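Local coordinates for protein probable mannosyltransferase KTR4 (Saccharomyces cerevisiae, PDB 5A07) that is a probable mannosyltransferase of the GT-A fold class and binds guanosine-5'-diphosphate and a manganese ion, at residues 134-139 with 245-250. Residues are numbered along the deposited sequence; the frame is centred on the assembly and turned at random.
Sequences FGYPYT and VFQFMN
One face of the Y136 ring receives the edge of F246, whose CD2 stands over the centre of the tyrosine ring, 3.6 Å from Y136 CE1. F246 CE2 follows along the same edge and lies 3.8 Å from Y136 CD1, an atom that sits in the plane of the phenylalanine ring. With the planes at 84° and the centroids of the Y136 and F246 rings 4.9 Å apart, this is a T-shaped pair, with C-H groups of the phenylalanine directed at the tyrosine pi face. The two side chains run past each other in opposite directions. In Y136, CG is anti to the carbonyl carbon (chi1 -78°), which extends the ring towards helix 245-251 and brings its hydroxyl to the start of that helix. There Y136 OH hydrogen-bonds with both D244 OD2 and the backbone N of A103, so the buried phenol is held at its polar end while F246 covers its face. D244 also binds the backbone N of Q247 through OD1, linking the tyrosine to the first turn of the helix. Q247 brings its CG to 4.2 Å from Y136 OH in a looser van der Waals contact, while its NE2 hydrogen-bonds to L99 O. F246 packs on W229 and I323 of the central sheet. The contact joins the loop entering parallel strand 138-142 to a helix packed against the sheet, an aromatic core contact within the Rossmann-like GT-A fold.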
loop_
_atom_site.group_PDB
_atom_site.type_symbol
_atom_site.label_atom_id
_atom_site.label_comp_id
_atom_site.label_asym_id
_atom_site.label_seq_id
_atom_site.Cartn_x
_atom_site.Cartn_y
_atom_site.Cartn_z
ATOM N N PHE B 134 -19.850 11.310 3.606
ATOM C CA PHE B 134 -19.502 11.483 2.209
ATOM C C PHE B 134 -20.214 10.522 1.267
ATOM O O PHE B 134 -20.434 10.852 0.148
ATOM C CB PHE B 134 -17.987 11.463 2.051
ATOM C CG PHE B 134 -17.352 12.631 2.673
ATOM C CD1 PHE B 134 -17.303 13.836 1.990
ATOM C CD2 PHE B 134 -16.834 12.583 3.949
ATOM C CE1 PHE B 134 -16.795 14.990 2.577
ATOM C CE2 PHE B 134 -16.332 13.730 4.541
ATOM C CZ PHE B 134 -16.287 14.945 3.872
ATOM N N GLY B 135 -20.492 9.299 1.713
ATOM C CA GLY B 135 -21.363 8.356 1.011
ATOM C C GLY B 135 -20.841 7.739 -0.236
ATOM O O GLY B 135 -21.606 7.419 -1.125
ATOM N N TYR B 136 -19.524 7.524 -0.328
ATOM C CA TYR B 136 -18.957 6.803 -1.455
ATOM C C TYR B 136 -19.491 5.381 -1.437
ATOM O O TYR B 136 -19.684 4.742 -0.372
ATOM C CB TYR B 136 -17.397 6.858 -1.440
ATOM C CG TYR B 136 -16.949 8.247 -1.965
ATOM C CD1 TYR B 136 -16.918 8.501 -3.330
ATOM C CD2 TYR B 136 -16.625 9.297 -1.118
ATOM C CE1 TYR B 136 -16.589 9.757 -3.838
ATOM C CE2 TYR B 136 -16.313 10.557 -1.610
ATOM C CZ TYR B 136 -16.334 10.786 -2.979
ATOM O OH TYR B 136 -16.009 11.988 -3.472
ATOM N N PRO B 137 -19.647 4.805 -2.600
ATOM C CA PRO B 137 -20.120 3.435 -2.716
ATOM C C PRO B 137 -19.101 2.373 -2.405
ATOM O O PRO B 137 -17.903 2.648 -2.326
ATOM C CB PRO B 137 -20.425 3.299 -4.222
ATOM C CG PRO B 137 -19.552 4.310 -4.879
ATOM C CD PRO B 137 -19.371 5.435 -3.891
ATOM N N TYR B 138 -19.602 1.187 -2.090
ATOM C CA TYR B 138 -18.761 0.017 -1.881
ATOM C C TYR B 138 -18.819 -0.933 -3.026
ATOM O O TYR B 138 -19.912 -1.296 -3.507
ATOM C CB TYR B 138 -19.178 -0.744 -0.630
ATOM C CG TYR B 138 -18.976 0.024 0.655
ATOM C CD1 TYR B 138 -19.937 0.965 1.057
ATOM C CD2 TYR B 138 -17.895 -0.201 1.491
ATOM C CE1 TYR B 138 -19.777 1.697 2.256
ATOM C CE2 TYR B 138 -17.724 0.540 2.671
ATOM C CZ TYR B 138 -18.661 1.476 3.034
ATOM O OH TYR B 138 -18.513 2.226 4.186
ATOM N N THR B 139 -17.652 -1.440 -3.379
ATOM C CA THR B 139 -17.532 -2.485 -4.342
ATOM C C THR B 139 -16.894 -3.675 -3.684
ATOM O O THR B 139 -15.799 -3.552 -3.064
ATOM C CB THR B 139 -16.661 -2.062 -5.537
ATOM O OG1 THR B 139 -17.237 -0.919 -6.200
ATOM C CG2 THR B 139 -16.576 -3.175 -6.581
ATOM N N VAL B 245 -11.674 12.634 0.847
ATOM C CA VAL B 245 -10.334 12.143 0.652
ATOM C C VAL B 245 -9.996 12.002 -0.804
ATOM O O VAL B 245 -8.935 12.421 -1.249
ATOM C CB VAL B 245 -10.149 10.796 1.399
ATOM C CG1 VAL B 245 -8.857 10.102 1.055
ATOM C CG2 VAL B 245 -10.155 11.040 2.893
ATOM N N PHE B 246 -10.914 11.452 -1.577
ATOM C CA PHE B 246 -10.685 11.394 -3.042
ATOM C C PHE B 246 -10.543 12.774 -3.662
ATOM O O PHE B 246 -9.683 12.985 -4.530
ATOM C CB PHE B 246 -11.778 10.605 -3.759
ATOM C CG PHE B 246 -11.936 9.183 -3.328
ATOM C CD1 PHE B 246 -10.867 8.367 -3.126
ATOM C CD2 PHE B 246 -13.183 8.614 -3.251
ATOM C CE1 PHE B 246 -11.025 7.040 -2.824
ATOM C CE2 PHE B 246 -13.337 7.267 -2.907
ATOM C CZ PHE B 246 -12.238 6.486 -2.698
ATOM N N GLN B 247 -11.343 13.709 -3.243
ATOM C CA GLN B 247 -11.230 15.093 -3.793
ATOM C C GLN B 247 -9.928 15.745 -3.343
ATOM O O GLN B 247 -9.373 16.521 -4.092
ATOM C CB GLN B 247 -12.453 15.998 -3.430
ATOM C CG GLN B 247 -13.764 15.507 -4.029
ATOM C CD GLN B 247 -13.881 15.679 -5.549
ATOM O OE1 GLN B 247 -12.917 15.607 -6.252
ATOM N NE2 GLN B 247 -15.102 15.909 -6.031
ATOM N N PHE B 248 -9.454 15.462 -2.115
ATOM C CA PHE B 248 -8.164 15.924 -1.701
ATOM C C PHE B 248 -7.074 15.404 -2.610
ATOM O O PHE B 248 -6.189 16.154 -3.072
ATOM C CB PHE B 248 -7.884 15.550 -0.245
ATOM C CG PHE B 248 -6.467 15.697 0.138
ATOM C CD1 PHE B 248 -5.976 16.918 0.546
ATOM C CD2 PHE B 248 -5.590 14.603 0.055
ATOM C CE1 PHE B 248 -4.628 17.104 0.849
ATOM C CE2 PHE B 248 -4.238 14.752 0.397
ATOM C CZ PHE B 248 -3.746 16.012 0.771
ATOM N N MET B 249 -7.162 14.133 -2.954
ATOM C CA MET B 249 -6.147 13.517 -3.846
ATOM C C MET B 249 -6.151 14.224 -5.212
ATOM O O MET B 249 -5.099 14.539 -5.793
ATOM C CB MET B 249 -6.427 12.028 -4.108
ATOM C CG MET B 249 -6.547 11.075 -2.937
ATOM S SD MET B 249 -5.021 10.937 -2.115
ATOM C CE MET B 249 -4.199 9.733 -3.202
ATOM N N ASN B 250 -7.328 14.379 -5.743
ATOM C CA ASN B 250 -7.480 14.954 -7.058
ATOM C C ASN B 250 -7.011 16.412 -7.079
ATOM O O ASN B 250 -6.215 16.810 -7.947
ATOM C CB ASN B 250 -8.951 14.898 -7.477
ATOM C CG ASN B 250 -9.111 15.197 -8.928
ATOM O OD1 ASN B 250 -8.792 14.399 -9.771
ATOM N ND2 ASN B 250 -9.502 16.401 -9.210
#